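Protein similar to metal-dependent hydrolase (Staphylococcus aureus subsp. aureus Mu50, PDB 3ESH) probably acts as a metal-dependent hydrolase of the metallo-beta-lactamase superfamily, on a substrate not yet established. Local coordinates at residues A[108-113]-A[150-155]; A[13-18]-A[79-84]; A[139-144]-A[155-160]; A[183-188]-A[221-226]. All blocks are in the same frame, centred on the assembly; numbering follows the deposited sequence.

Interaction 2 comes first along the chain: strand 15-19 meets the turn after helix 73-78, closing a loop of 60 residues. Interaction 1 follows it in series and brings the start of helix 111-114 against the loop beyond helix 135-142. Interaction 3 crosses interaction 1, since 139-144 falls between 108-113 and 150-155, and the two share Lys155; Phe141 packs on Met109 and Tyr152. Interaction 4 joins two loops, 183-188 and 221-226, across 32 residues, after interaction 1 has closed. Interactions 2 and 4 each touch interaction 1, through Phe79 on Phe111 and through His185 beside His110; both meet its segment 108-113, and they also touch each other through Met18 and Tyr222.

Interaction 1: A[108-113]-A[150-155]; sequences HMHFDH and STYWDK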
loop_
_atom_site.group_PDB
_atom_site.type_symbol
_atom_site.label_atom_id
_atom_site.label_comp_id
_atom_site.label_asym_id
_atom_site.label_seq_id
_atom_site.Cartn_x
_atom_site.Cartn_y
_atom_site.Cartn_z
ATOM N N HIS A 108 2.151 -22.111 -10.144
ATOM C CA HIS A 108 2.957 -21.726 -8.995
ATOM C C HIS A 108 4.094 -22.734 -8.814
ATOM O O HIS A 108 4.061 -23.792 -9.403
ATOM C CB HIS A 108 2.098 -21.580 -7.729
ATOM C CG HIS A 108 1.411 -22.837 -7.297
ATOM N ND1 HIS A 108 0.598 -23.568 -8.135
ATOM C CD2 HIS A 108 1.357 -23.446 -6.091
ATOM C CE1 HIS A 108 0.067 -24.571 -7.467
ATOM N NE2 HIS A 108 0.510 -24.522 -6.219
HETATM N N MSE A 109 5.099 -22.391 -8.013
HETATM C CA MSE A 109 6.291 -23.229 -7.830
HETATM C C MSE A 109 6.388 -24.168 -6.621
HETATM O O MSE A 109 7.481 -24.599 -6.252
HETATM C CB MSE A 109 7.537 -22.340 -7.870
HETATM C CG MSE A 109 7.766 -21.653 -9.199
HETATM SE SE MSE A 109 8.195 -22.881 -10.688
HETATM C CE MSE A 109 9.790 -23.611 -9.873
ATOM N N HIS A 110 5.250 -24.493 -6.015
ATOM C CA HIS A 110 5.253 -25.421 -4.883
ATOM C C HIS A 110 5.801 -26.775 -5.386
ATOM O O HIS A 110 5.738 -27.066 -6.586
ATOM C CB HIS A 110 3.833 -25.539 -4.322
ATOM C CG HIS A 110 3.403 -24.340 -3.538
ATOM N ND1 HIS A 110 2.111 -24.165 -3.094
ATOM C CD2 HIS A 110 4.097 -23.265 -3.101
ATOM C CE1 HIS A 110 2.031 -23.035 -2.418
ATOM N NE2 HIS A 110 3.222 -22.469 -2.406
ATOM N N PHE A 111 6.339 -27.594 -4.486
ATOM C CA PHE A 111 6.937 -28.862 -4.897
ATOM C C PHE A 111 5.988 -29.805 -5.632
ATOM O O PHE A 111 6.389 -30.476 -6.582
ATOM C CB PHE A 111 7.556 -29.588 -3.695
ATOM C CG PHE A 111 6.576 -30.411 -2.912
ATOM C CD1 PHE A 111 5.838 -29.848 -1.880
ATOM C CD2 PHE A 111 6.384 -31.756 -3.217
ATOM C CE1 PHE A 111 4.920 -30.613 -1.156
ATOM C CE2 PHE A 111 5.474 -32.535 -2.507
ATOM C CZ PHE A 111 4.739 -31.964 -1.472
ATOM N N ASP A 112 4.733 -29.859 -5.199
ATOM C CA ASP A 112 3.765 -30.733 -5.842
ATOM C C ASP A 112 3.557 -30.363 -7.314
ATOM O O ASP A 112 2.968 -31.122 -8.070
ATOM C CB ASP A 112 2.426 -30.713 -5.074
ATOM C CG ASP A 112 1.964 -29.303 -4.709
ATOM O OD1 ASP A 112 2.770 -28.536 -4.132
ATOM O OD2 ASP A 112 0.773 -28.961 -4.986
ATOM N N HIS A 113 4.071 -29.212 -7.726
ATOM C CA HIS A 113 3.923 -28.758 -9.110
ATOM C C HIS A 113 5.243 -28.603 -9.872
ATOM O O HIS A 113 5.277 -28.763 -11.088
ATOM C CB HIS A 113 3.191 -27.401 -9.171
ATOM C CG HIS A 113 1.752 -27.450 -8.734
ATOM N ND1 HIS A 113 1.365 -27.821 -7.462
ATOM C CD2 HIS A 113 0.611 -27.167 -9.402
ATOM C CE1 HIS A 113 0.047 -27.769 -7.364
ATOM N NE2 HIS A 113 -0.435 -27.375 -8.528
ATOM N N SER A 150 9.035 -24.781 3.299
ATOM C CA SER A 150 8.586 -26.170 3.271
ATOM C C SER A 150 8.151 -26.683 1.885
ATOM O O SER A 150 8.187 -27.883 1.646
ATOM C CB SER A 150 7.473 -26.390 4.305
ATOM O OG SER A 150 6.347 -25.591 4.022
ATOM N N THR A 151 7.745 -25.802 0.972
ATOM C CA THR A 151 7.376 -26.264 -0.376
ATOM C C THR A 151 8.250 -25.717 -1.509
ATOM O O THR A 151 8.319 -26.312 -2.579
ATOM C CB THR A 151 5.876 -26.008 -0.727
ATOM O OG1 THR A 151 5.514 -24.658 -0.413
ATOM C CG2 THR A 151 4.991 -26.964 0.043
ATOM N N TYR A 152 8.915 -24.590 -1.283
ATOM C CA TYR A 152 9.822 -24.036 -2.284
ATOM C C TYR A 152 11.187 -24.620 -1.952
ATOM O O TYR A 152 11.788 -24.237 -0.956
ATOM C CB TYR A 152 9.896 -22.524 -2.190
ATOM C CG TYR A 152 8.622 -21.817 -2.592
ATOM C CD1 TYR A 152 7.970 -22.146 -3.770
ATOM C CD2 TYR A 152 8.110 -20.772 -1.831
ATOM C CE1 TYR A 152 6.843 -21.451 -4.185
ATOM C CE2 TYR A 152 6.985 -20.060 -2.246
ATOM C CZ TYR A 152 6.356 -20.408 -3.419
ATOM O OH TYR A 152 5.219 -19.743 -3.824
ATOM N N TRP A 153 11.662 -25.547 -2.780
ATOM C CA TRP A 153 12.937 -26.210 -2.527
ATOM C C TRP A 153 14.037 -25.840 -3.494
ATOM O O TRP A 153 13.798 -25.792 -4.703
ATOM C CB TRP A 153 12.772 -27.731 -2.594
ATOM C CG TRP A 153 11.620 -28.309 -1.817
ATOM C CD1 TRP A 153 11.021 -27.781 -0.711
ATOM C CD2 TRP A 153 11.022 -29.590 -2.021
ATOM N NE1 TRP A 153 10.100 -28.657 -0.209
ATOM C CE2 TRP A 153 10.081 -29.781 -0.995
ATOM C CE3 TRP A 153 11.201 -30.604 -2.975
ATOM C CZ2 TRP A 153 9.311 -30.946 -0.888
ATOM C CZ3 TRP A 153 10.439 -31.759 -2.869
ATOM C CH2 TRP A 153 9.505 -31.918 -1.829
ATOM N N ASP A 154 15.236 -25.593 -2.955
ATOM C CA ASP A 154 16.416 -25.262 -3.763
ATOM C C ASP A 154 16.617 -26.444 -4.695
ATOM O O ASP A 154 16.984 -26.297 -5.862
ATOM C CB ASP A 154 17.665 -25.136 -2.878
ATOM C CG ASP A 154 17.677 -23.866 -2.054
ATOM O OD1 ASP A 154 18.402 -23.817 -1.038
ATOM O OD2 ASP A 154 16.973 -22.912 -2.433
ATOM N N LYS A 155 16.357 -27.624 -4.144
ATOM C CA LYS A 155 16.494 -28.874 -4.858
ATOM C C LYS A 155 15.742 -28.890 -6.193
ATOM O O LYS A 155 15.993 -29.743 -7.037
ATOM C CB LYS A 155 16.000 -30.000 -3.958
ATOM C CG LYS A 155 16.149 -31.378 -4.533
ATOM C CD LYS A 155 15.988 -32.436 -3.447
ATOM C CE LYS A 155 14.589 -32.462 -2.862
ATOM N NZ LYS A 155 14.452 -33.617 -1.940
HETATM O O HOH W 1 9.307 -26.233 -5.179
#
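The Phe111 ring has Trp153 over one face and the methyl CG2 of Thr151 at its edge, 3.6 Å from Phe111 CD1. Its plane runs within 10° of the indole, but the two rings are slid so far apart that they barely overlap. What lies over the six-membered ring of Trp153 is instead Phe111 CB, a CH-pi contact 3.4 Å from the centroid and almost on the ring normal. Phe111 reaches this place with CG lodged between its backbone N and carbonyl carbon (chi1 84°), and Phe79 meets its ring from outside the two segments. The indole is fixed in turn by its own NE1, which donates to Ser150 O at 2.8 Å.

His110 has Thr151 OG1 over one face, 3.3 Å from CD2, while Tyr152 CE1 comes to the ring's edge. The Tyr152 and His110 rings are inclined at 53° to each other, and Met109 O lies in the tyrosine plane, 3.5 Å from CD1. The Tyr152 hydroxyl is held by Glu137. One water bridges Met109 O (2.7 Å) and Thr151 O, linking the two backbones.

Residues 108-113 read HMHFDH, matching the HxHxDH metal-binding signature of this superfamily, and His110 belongs to a possible vacant metal site. The threonine hydroxyl and the tyrosine ring limit how the His110 ring can turn, consistent with a ring held ready for a metal.

Interaction 2: A[13-18]-A[79-84]; sequences GGNTKM and FGVDEE
Residues 14-17 and 80-84 run antiparallel past each other, with Lys17 CA and Gly80 CA 4.5 Å apart, and Lys17 N donates to Phe79 O at 2.7 Å. Asn15 carries much of the polar contact. Its OD1 accepts Asp82 N at 3.0 Å and, more weakly, Glu83 N, so one amide oxygen gathers two consecutive backbone N-H groups. The other end of the same amide, ND2, gives a weak, bent bond to Asp82 OD2, with the amide and carboxylate planes only 18° apart; ND2 also has a weak bond to Asn45.

Lys17 approaches the same carboxylate from further along the strand. Bends at chi3 and chi4 (-83° and -70°) fold its chain back over Gly80, where NZ forms a salt bridge with Asp82 OD1 at 2.7 Å and a hydrogen bond to Gly80 O at 3.1 Å. Gly80, at positive phi, is the C-prime residue of a Schellman motif that ends helix 73-78, so the lysine grips a helix terminus. Strand 15-19 itself pairs with strand 43-47 in a two-stranded antiparallel sheet.

Beyond the polar cluster, Val81 CG1 rests on Asn15 O at 3.4 Å. The selenomethionine Met18 brings CE to 3.6 Å from Phe79 CD1, an oblique Met-aromatic contact in which SE stands 5.2 Å from the ring centroid.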
loop_
_atom_site.group_PDB
_atom_site.type_symbol
_atom_site.label_atom_id
_atom_site.label_comp_id
_atom_site.label_asym_id
_atom_site.label_seq_id
_atom_site.Cartn_x
_atom_site.Cartn_y
_atom_site.Cartn_z
ATOM N N GLY A 13 1.844 -37.417 -13.604
ATOM C CA GLY A 13 3.091 -36.943 -13.043
ATOM C C GLY A 13 3.278 -37.395 -11.609
ATOM O O GLY A 13 4.127 -36.872 -10.886
ATOM N N GLY A 14 2.474 -38.371 -11.202
ATOM C CA GLY A 14 2.566 -38.896 -9.851
ATOM C C GLY A 14 1.387 -38.494 -8.988
ATOM O O GLY A 14 0.337 -38.100 -9.490
ATOM N N ASN A 15 1.563 -38.593 -7.679
ATOM C CA ASN A 15 0.510 -38.238 -6.741
ATOM C C ASN A 15 1.086 -37.946 -5.355
ATOM O O ASN A 15 2.231 -38.272 -5.059
ATOM C CB ASN A 15 -0.498 -39.385 -6.612
ATOM C CG ASN A 15 0.033 -40.524 -5.750
ATOM O OD1 ASN A 15 0.961 -41.238 -6.148
ATOM N ND2 ASN A 15 -0.532 -40.681 -4.554
ATOM N N THR A 16 0.258 -37.342 -4.510
ATOM C CA THR A 16 0.636 -37.015 -3.143
ATOM C C THR A 16 -0.594 -37.156 -2.247
ATOM O O THR A 16 -1.718 -36.991 -2.701
ATOM C CB THR A 16 1.155 -35.561 -3.028
ATOM O OG1 THR A 16 0.103 -34.649 -3.375
ATOM C CG2 THR A 16 2.348 -35.343 -3.941
ATOM N N LYS A 17 -0.375 -37.491 -0.983
ATOM C CA LYS A 17 -1.469 -37.611 -0.044
ATOM C C LYS A 17 -1.244 -36.526 1.004
ATOM O O LYS A 17 -0.279 -36.584 1.769
ATOM C CB LYS A 17 -1.504 -39.010 0.587
ATOM C CG LYS A 17 -1.908 -40.122 -0.398
ATOM C CD LYS A 17 -2.459 -41.384 0.302
ATOM C CE LYS A 17 -1.376 -42.329 0.794
ATOM N NZ LYS A 17 -0.682 -42.999 -0.351
HETATM N N MSE A 18 -2.123 -35.523 0.998
HETATM C CA MSE A 18 -2.036 -34.407 1.923
HETATM C C MSE A 18 -3.156 -34.482 2.943
HETATM O O MSE A 18 -4.226 -34.992 2.645
HETATM C CB MSE A 18 -2.138 -33.084 1.161
HETATM C CG MSE A 18 -1.084 -32.834 0.124
HETATM SE SE MSE A 18 0.661 -32.934 0.877
HETATM C CE MSE A 18 1.209 -34.501 -0.058
ATOM N N PHE A 79 4.834 -37.693 2.172
ATOM C CA PHE A 79 3.889 -37.105 1.224
ATOM C C PHE A 79 2.961 -38.100 0.531
ATOM O O PHE A 79 2.303 -37.765 -0.452
ATOM C CB PHE A 79 4.639 -36.291 0.176
ATOM C CG PHE A 79 5.248 -35.037 0.713
ATOM C CD1 PHE A 79 4.458 -34.080 1.335
ATOM C CD2 PHE A 79 6.614 -34.802 0.592
ATOM C CE1 PHE A 79 5.018 -32.904 1.827
ATOM C CE2 PHE A 79 7.182 -33.627 1.084
ATOM C CZ PHE A 79 6.380 -32.678 1.702
ATOM N N GLY A 80 2.923 -39.321 1.054
ATOM C CA GLY A 80 2.060 -40.354 0.524
ATOM C C GLY A 80 2.129 -40.621 -0.962
ATOM O O GLY A 80 1.101 -40.823 -1.612
ATOM N N VAL A 81 3.330 -40.632 -1.510
ATOM C CA VAL A 81 3.498 -40.897 -2.925
ATOM C C VAL A 81 3.361 -42.405 -3.174
ATOM O O VAL A 81 4.111 -43.201 -2.614
ATOM C CB VAL A 81 4.888 -40.441 -3.392
ATOM C CG1 VAL A 81 4.941 -40.387 -4.899
ATOM C CG2 VAL A 81 5.212 -39.102 -2.786
ATOM N N ASP A 82 2.401 -42.799 -4.004
ATOM C CA ASP A 82 2.222 -44.217 -4.308
ATOM C C ASP A 82 3.141 -44.572 -5.459
ATOM O O ASP A 82 3.833 -45.589 -5.427
ATOM C CB ASP A 82 0.775 -44.513 -4.699
ATOM C CG ASP A 82 -0.202 -44.100 -3.633
ATOM O OD1 ASP A 82 -0.016 -44.497 -2.457
ATOM O OD2 ASP A 82 -1.162 -43.376 -3.974
ATOM N N GLU A 83 3.129 -43.717 -6.477
ATOM C CA GLU A 83 3.952 -43.895 -7.661
ATOM C C GLU A 83 4.535 -42.539 -8.023
ATOM O O GLU A 83 3.926 -41.508 -7.763
ATOM C CB GLU A 83 3.107 -44.415 -8.835
ATOM C CG GLU A 83 2.024 -43.428 -9.305
ATOM C CD GLU A 83 1.235 -43.919 -10.518
ATOM O OE1 GLU A 83 1.839 -44.076 -11.601
ATOM O OE2 GLU A 83 0.009 -44.147 -10.391
ATOM N N GLU A 84 5.725 -42.541 -8.604
ATOM C CA GLU A 84 6.358 -41.305 -9.026
ATOM C C GLU A 84 5.853 -41.024 -10.433
ATOM O O GLU A 84 5.032 -41.773 -10.971
ATOM C CB GLU A 84 7.881 -41.448 -9.031
ATOM C CG GLU A 84 8.524 -41.365 -7.646
ATOM C CD GLU A 84 10.023 -41.643 -7.670
ATOM O OE1 GLU A 84 10.419 -42.825 -7.799
ATOM O OE2 GLU A 84 10.809 -40.680 -7.572
#

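Interaction 3: A[139-144]-A[155-160]; sequences HEFIAP and KNKGDY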
loop_
_atom_site.group_PDB
_atom_site.type_symbol
_atom_site.label_atom_id
_atom_site.label_comp_id
_atom_site.label_asym_id
_atom_site.label_seq_id
_atom_site.Cartn_x
_atom_site.Cartn_y
_atom_site.Cartn_z
ATOM N N HIS A 139 10.327 -15.030 -7.530
ATOM C CA HIS A 139 11.125 -14.344 -6.499
ATOM C C HIS A 139 11.022 -15.047 -5.150
ATOM O O HIS A 139 12.016 -15.200 -4.436
ATOM C CB HIS A 139 10.670 -12.894 -6.318
ATOM C CG HIS A 139 11.070 -11.980 -7.431
ATOM N ND1 HIS A 139 10.660 -10.664 -7.498
ATOM C CD2 HIS A 139 11.861 -12.183 -8.515
ATOM C CE1 HIS A 139 11.180 -10.096 -8.571
ATOM N NE2 HIS A 139 11.911 -10.996 -9.204
ATOM N N GLU A 140 9.816 -15.469 -4.789
ATOM C CA GLU A 140 9.659 -16.149 -3.518
ATOM C C GLU A 140 10.190 -17.578 -3.626
ATOM O O GLU A 140 10.713 -18.140 -2.663
ATOM C CB GLU A 140 8.192 -16.144 -3.062
ATOM C CG GLU A 140 7.997 -16.954 -1.783
ATOM C CD GLU A 140 6.652 -16.732 -1.108
ATOM O OE1 GLU A 140 5.680 -16.383 -1.804
ATOM O OE2 GLU A 140 6.576 -16.928 0.127
ATOM N N PHE A 141 10.055 -18.165 -4.805
ATOM C CA PHE A 141 10.534 -19.520 -5.012
ATOM C C PHE A 141 12.032 -19.632 -4.679
ATOM O O PHE A 141 12.465 -20.614 -4.074
ATOM C CB PHE A 141 10.297 -19.954 -6.457
ATOM C CG PHE A 141 11.059 -21.178 -6.839
ATOM C CD1 PHE A 141 10.782 -22.396 -6.225
ATOM C CD2 PHE A 141 12.079 -21.110 -7.784
ATOM C CE1 PHE A 141 11.513 -23.538 -6.546
ATOM C CE2 PHE A 141 12.822 -22.247 -8.113
ATOM C CZ PHE A 141 12.540 -23.463 -7.495
ATOM N N ILE A 142 12.814 -18.628 -5.070
ATOM C CA ILE A 142 14.244 -18.654 -4.804
ATOM C C ILE A 142 14.598 -18.002 -3.481
ATOM O O ILE A 142 15.705 -18.171 -2.991
ATOM C CB ILE A 142 15.069 -17.971 -5.932
ATOM C CG1 ILE A 142 14.685 -16.508 -6.055
ATOM C CG2 ILE A 142 14.851 -18.697 -7.262
ATOM C CD1 ILE A 142 15.506 -15.767 -7.090
ATOM N N ALA A 143 13.659 -17.251 -2.912
ATOM C CA ALA A 143 13.864 -16.591 -1.617
ATOM C C ALA A 143 12.635 -16.839 -0.740
ATOM O O ALA A 143 11.903 -15.914 -0.409
ATOM C CB ALA A 143 14.083 -15.077 -1.809
ATOM N N PRO A 144 12.396 -18.100 -0.366
ATOM C CA PRO A 144 11.242 -18.439 0.469
ATOM C C PRO A 144 11.416 -18.055 1.934
ATOM O O PRO A 144 12.535 -18.043 2.432
ATOM C CB PRO A 144 11.131 -19.951 0.284
ATOM C CG PRO A 144 12.603 -20.355 0.198
ATOM C CD PRO A 144 13.177 -19.305 -0.712
ATOM N N LYS A 155 16.357 -27.624 -4.144
ATOM C CA LYS A 155 16.494 -28.874 -4.858
ATOM C C LYS A 155 15.742 -28.890 -6.193
ATOM O O LYS A 155 15.993 -29.743 -7.037
ATOM C CB LYS A 155 16.000 -30.000 -3.958
ATOM C CG LYS A 155 16.149 -31.378 -4.533
ATOM C CD LYS A 155 15.988 -32.436 -3.447
ATOM C CE LYS A 155 14.589 -32.462 -2.862
ATOM N NZ LYS A 155 14.452 -33.617 -1.940
ATOM N N ASN A 156 14.834 -27.937 -6.380
ATOM C CA ASN A 156 14.024 -27.834 -7.598
ATOM C C ASN A 156 14.508 -26.790 -8.602
ATOM O O ASN A 156 13.811 -26.495 -9.568
ATOM C CB ASN A 156 12.557 -27.530 -7.245
ATOM C CG ASN A 156 11.830 -28.726 -6.636
ATOM O OD1 ASN A 156 10.744 -28.579 -6.093
ATOM N ND2 ASN A 156 12.428 -29.913 -6.733
ATOM N N LYS A 157 15.689 -26.228 -8.361
ATOM C CA LYS A 157 16.271 -25.243 -9.269
ATOM C C LYS A 157 16.923 -26.000 -10.437
ATOM O O LYS A 157 17.173 -27.205 -10.323
ATOM C CB LYS A 157 17.337 -24.426 -8.544
ATOM C CG LYS A 157 16.834 -23.572 -7.394
ATOM C CD LYS A 157 17.804 -22.437 -7.138
ATOM C CE LYS A 157 17.299 -21.451 -6.094
ATOM N NZ LYS A 157 17.321 -22.010 -4.725
ATOM N N GLY A 158 17.194 -25.309 -11.548
ATOM C CA GLY A 158 17.829 -25.987 -12.664
ATOM C C GLY A 158 17.853 -25.339 -14.035
ATOM O O GLY A 158 17.243 -24.296 -14.260
ATOM N N ASP A 159 18.575 -25.997 -14.946
ATOM C CA ASP A 159 18.772 -25.592 -16.347
ATOM C C ASP A 159 17.613 -24.884 -17.010
ATOM O O ASP A 159 17.821 -23.992 -17.827
ATOM C CB ASP A 159 19.104 -26.812 -17.219
ATOM C CG ASP A 159 20.527 -27.256 -17.079
ATOM O OD1 ASP A 159 20.985 -27.436 -15.931
ATOM O OD2 ASP A 159 21.192 -27.428 -18.121
ATOM N N TYR A 160 16.398 -25.319 -16.688
ATOM C CA TYR A 160 15.212 -24.724 -17.282
ATOM C C TYR A 160 15.244 -23.226 -17.048
ATOM O O TYR A 160 14.791 -22.459 -17.892
ATOM C CB TYR A 160 13.932 -25.332 -16.693
ATOM C CG TYR A 160 13.732 -25.111 -15.208
ATOM C CD1 TYR A 160 13.211 -23.917 -14.716
ATOM C CD2 TYR A 160 14.062 -26.100 -14.298
ATOM C CE1 TYR A 160 13.027 -23.723 -13.354
ATOM C CE2 TYR A 160 13.889 -25.920 -12.934
ATOM C CZ TYR A 160 13.370 -24.732 -12.469
ATOM O OH TYR A 160 13.193 -24.568 -11.119
HETATM O O HOH W 2 14.318 -22.588 -3.746
#
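Phe141 reaches from helix 135-142 to Asn156 and Tyr160, its CG anti to the backbone N (chi1 165°), which carries the ring toward the loop. Its far rim does the touching. CZ lies 3.9 Å from Asn156 O, which sits near the ring plane, and CE1 and CZ come up to Asn156 CB, the phenyl and the asparagine amide being nearly coplanar. Tyr160 points back against Phe141, its hydroxyl meeting the ring obliquely, 3.8 Å from Phe141 CE2. That hydroxyl donates to Asn156 O at 2.5 Å, so the apolar rim faces a polar pair that is already bonded together within the loop. Trp138 and Met109 also pack on Phe141.

The carbonyl O of Phe141 is reached through water: a molecule 2.7 Å from Phe141 O accepts from Lys157 NZ at 3.2 Å and links the two. Next comes Ile142, whose CG2 rests on Lys157 CE at 3.9 Å. The lysine chain is extended up to a bend at chi4 (72°), which brings its amine round to the water; its salt bridge is to Asp154. Further on, Ala143 packs on Pro144 of a second subunit.

Helix 135-142 and this loop form the connection between the adjacent parallel strands 130-134 and 164-167, a beta-alpha-beta crossover of the kind that builds the alpha-beta/beta-alpha sandwich of metallo-beta-lactamases.

Interaction 4: A[183-188]-A[221-226]; sequences GGHSFG and AYDDYP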
loop_
_atom_site.group_PDB
_atom_site.type_symbol
_atom_site.label_atom_id
_atom_site.label_comp_id
_atom_site.label_asym_id
_atom_site.label_seq_id
_atom_site.Cartn_x
_atom_site.Cartn_y
_atom_site.Cartn_z
ATOM N N GLY A 183 -3.006 -14.754 -7.327
ATOM C CA GLY A 183 -2.612 -14.587 -5.949
ATOM C C GLY A 183 -3.488 -15.491 -5.119
ATOM O O GLY A 183 -4.163 -16.358 -5.661
ATOM N N GLY A 184 -3.487 -15.308 -3.806
ATOM C CA GLY A 184 -4.335 -16.137 -2.970
ATOM C C GLY A 184 -3.618 -17.335 -2.405
ATOM O O GLY A 184 -3.054 -17.250 -1.312
ATOM N N HIS A 185 -3.639 -18.449 -3.126
ATOM C CA HIS A 185 -2.952 -19.654 -2.663
ATOM C C HIS A 185 -1.485 -19.330 -2.480
ATOM O O HIS A 185 -0.816 -19.796 -1.559
ATOM C CB HIS A 185 -3.061 -20.760 -3.710
ATOM C CG HIS A 185 -2.327 -22.010 -3.344
ATOM N ND1 HIS A 185 -2.810 -22.918 -2.430
ATOM C CD2 HIS A 185 -1.125 -22.489 -3.751
ATOM C CE1 HIS A 185 -1.944 -23.904 -2.291
ATOM N NE2 HIS A 185 -0.911 -23.668 -3.080
ATOM N N SER A 186 -0.995 -18.511 -3.391
ATOM C CA SER A 186 0.395 -18.101 -3.401
ATOM C C SER A 186 0.381 -16.625 -3.759
ATOM O O SER A 186 -0.546 -16.167 -4.400
ATOM C CB SER A 186 1.120 -18.892 -4.489
ATOM O OG SER A 186 2.497 -18.785 -4.327
ATOM N N PHE A 187 1.392 -15.869 -3.360
ATOM C CA PHE A 187 1.372 -14.465 -3.721
ATOM C C PHE A 187 1.469 -14.330 -5.222
ATOM O O PHE A 187 0.922 -13.394 -5.802
ATOM C CB PHE A 187 2.522 -13.683 -3.106
ATOM C CG PHE A 187 2.439 -12.214 -3.380
ATOM C CD1 PHE A 187 1.570 -11.410 -2.644
ATOM C CD2 PHE A 187 3.148 -11.650 -4.431
ATOM C CE1 PHE A 187 1.407 -10.069 -2.956
ATOM C CE2 PHE A 187 2.995 -10.313 -4.752
ATOM C CZ PHE A 187 2.121 -9.517 -4.020
ATOM N N GLY A 188 2.159 -15.269 -5.855
ATOM C CA GLY A 188 2.317 -15.210 -7.294
ATOM C C GLY A 188 1.502 -16.239 -8.041
ATOM O O GLY A 188 1.708 -16.445 -9.237
ATOM N N ALA A 221 -5.868 -24.435 3.743
ATOM C CA ALA A 221 -5.175 -23.696 4.784
ATOM C C ALA A 221 -3.778 -23.306 4.271
ATOM O O ALA A 221 -3.092 -22.472 4.873
ATOM C CB ALA A 221 -5.049 -24.538 6.019
ATOM N N TYR A 222 -3.372 -23.915 3.154
ATOM C CA TYR A 222 -2.072 -23.639 2.533
ATOM C C TYR A 222 -2.049 -22.244 1.933
ATOM O O TYR A 222 -0.985 -21.628 1.817
ATOM C CB TYR A 222 -1.771 -24.648 1.422
ATOM C CG TYR A 222 -1.526 -26.061 1.901
ATOM C CD1 TYR A 222 -0.472 -26.355 2.761
ATOM C CD2 TYR A 222 -2.358 -27.104 1.504
ATOM C CE1 TYR A 222 -0.252 -27.655 3.222
ATOM C CE2 TYR A 222 -2.148 -28.411 1.955
ATOM C CZ TYR A 222 -1.091 -28.672 2.817
ATOM O OH TYR A 222 -0.886 -29.948 3.272
ATOM N N ASP A 223 -3.225 -21.753 1.550
ATOM C CA ASP A 223 -3.337 -20.432 0.952
ATOM C C ASP A 223 -2.725 -19.390 1.873
ATOM O O ASP A 223 -3.159 -19.231 3.008
ATOM C CB ASP A 223 -4.813 -20.109 0.675
ATOM C CG ASP A 223 -5.387 -20.928 -0.474
ATOM O OD1 ASP A 223 -5.003 -22.100 -0.619
ATOM O OD2 ASP A 223 -6.228 -20.410 -1.230
ATOM N N ASP A 224 -1.706 -18.687 1.385
ATOM C CA ASP A 224 -1.052 -17.671 2.193
ATOM C C ASP A 224 -1.929 -16.439 2.366
ATOM O O ASP A 224 -1.819 -15.729 3.363
ATOM C CB ASP A 224 0.305 -17.302 1.594
ATOM C CG ASP A 224 1.298 -18.457 1.648
ATOM O OD1 ASP A 224 1.118 -19.372 2.489
ATOM O OD2 ASP A 224 2.272 -18.461 0.856
ATOM N N TYR A 225 -2.807 -16.188 1.399
ATOM C CA TYR A 225 -3.719 -15.041 1.461
ATOM C C TYR A 225 -5.147 -15.479 1.130
ATOM O O TYR A 225 -5.700 -15.131 0.085
ATOM C CB TYR A 225 -3.263 -13.943 0.503
ATOM C CG TYR A 225 -1.825 -13.529 0.733
ATOM C CD1 TYR A 225 -0.778 -14.205 0.109
ATOM C CD2 TYR A 225 -1.510 -12.504 1.626
ATOM C CE1 TYR A 225 0.547 -13.881 0.361
ATOM C CE2 TYR A 225 -0.195 -12.167 1.889
ATOM C CZ TYR A 225 0.841 -12.866 1.250
ATOM O OH TYR A 225 2.165 -12.542 1.519
ATOM N N PRO A 226 -5.759 -16.269 2.029
ATOM C CA PRO A 226 -7.130 -16.761 1.837
ATOM C C PRO A 226 -8.157 -15.697 1.447
ATOM O O PRO A 226 -9.077 -15.992 0.692
ATOM C CB PRO A 226 -7.449 -17.434 3.181
ATOM C CG PRO A 226 -6.501 -16.761 4.146
ATOM C CD PRO A 226 -5.238 -16.676 3.343
HETATM O O HOH W 3 2.929 -16.368 -0.997
#
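His185 and Asp223 form the tight part of the contact, their CA atoms just 3.7 Å apart. His185 ND1 donates to Asp223 OD1 at 3.0 Å (157°), with the acceptor near the imidazole plane but the donor well above the carboxylate plane; ring and carboxylate stand almost perpendicular. Asp223 OD1 also accepts from Thr220. Alongside, Gly184 O receives Tyr225 N at 2.9 Å, and Asp224 N reaches His185 O at 3.3 Å.

This His-carboxylate bond leaves NE2 of His185 on the side of His110, at a possible vacant metal site with His110 and Asp206, consistent with a second-shell role for Asp223. Tyr225 is the N-cap of helix 226-242.

Toward solvent the contact thins. The exposed Phe187 turns its edge to the face of Tyr225, offset, with centroids 5.9 Å apart and Phe187 CB 4.0 Å from Tyr225 CE1. A water joins Phe187 N to OD2 of the buried Asp224, 2.9 Å from each, while Asp224 OD1 pairs with Arg147.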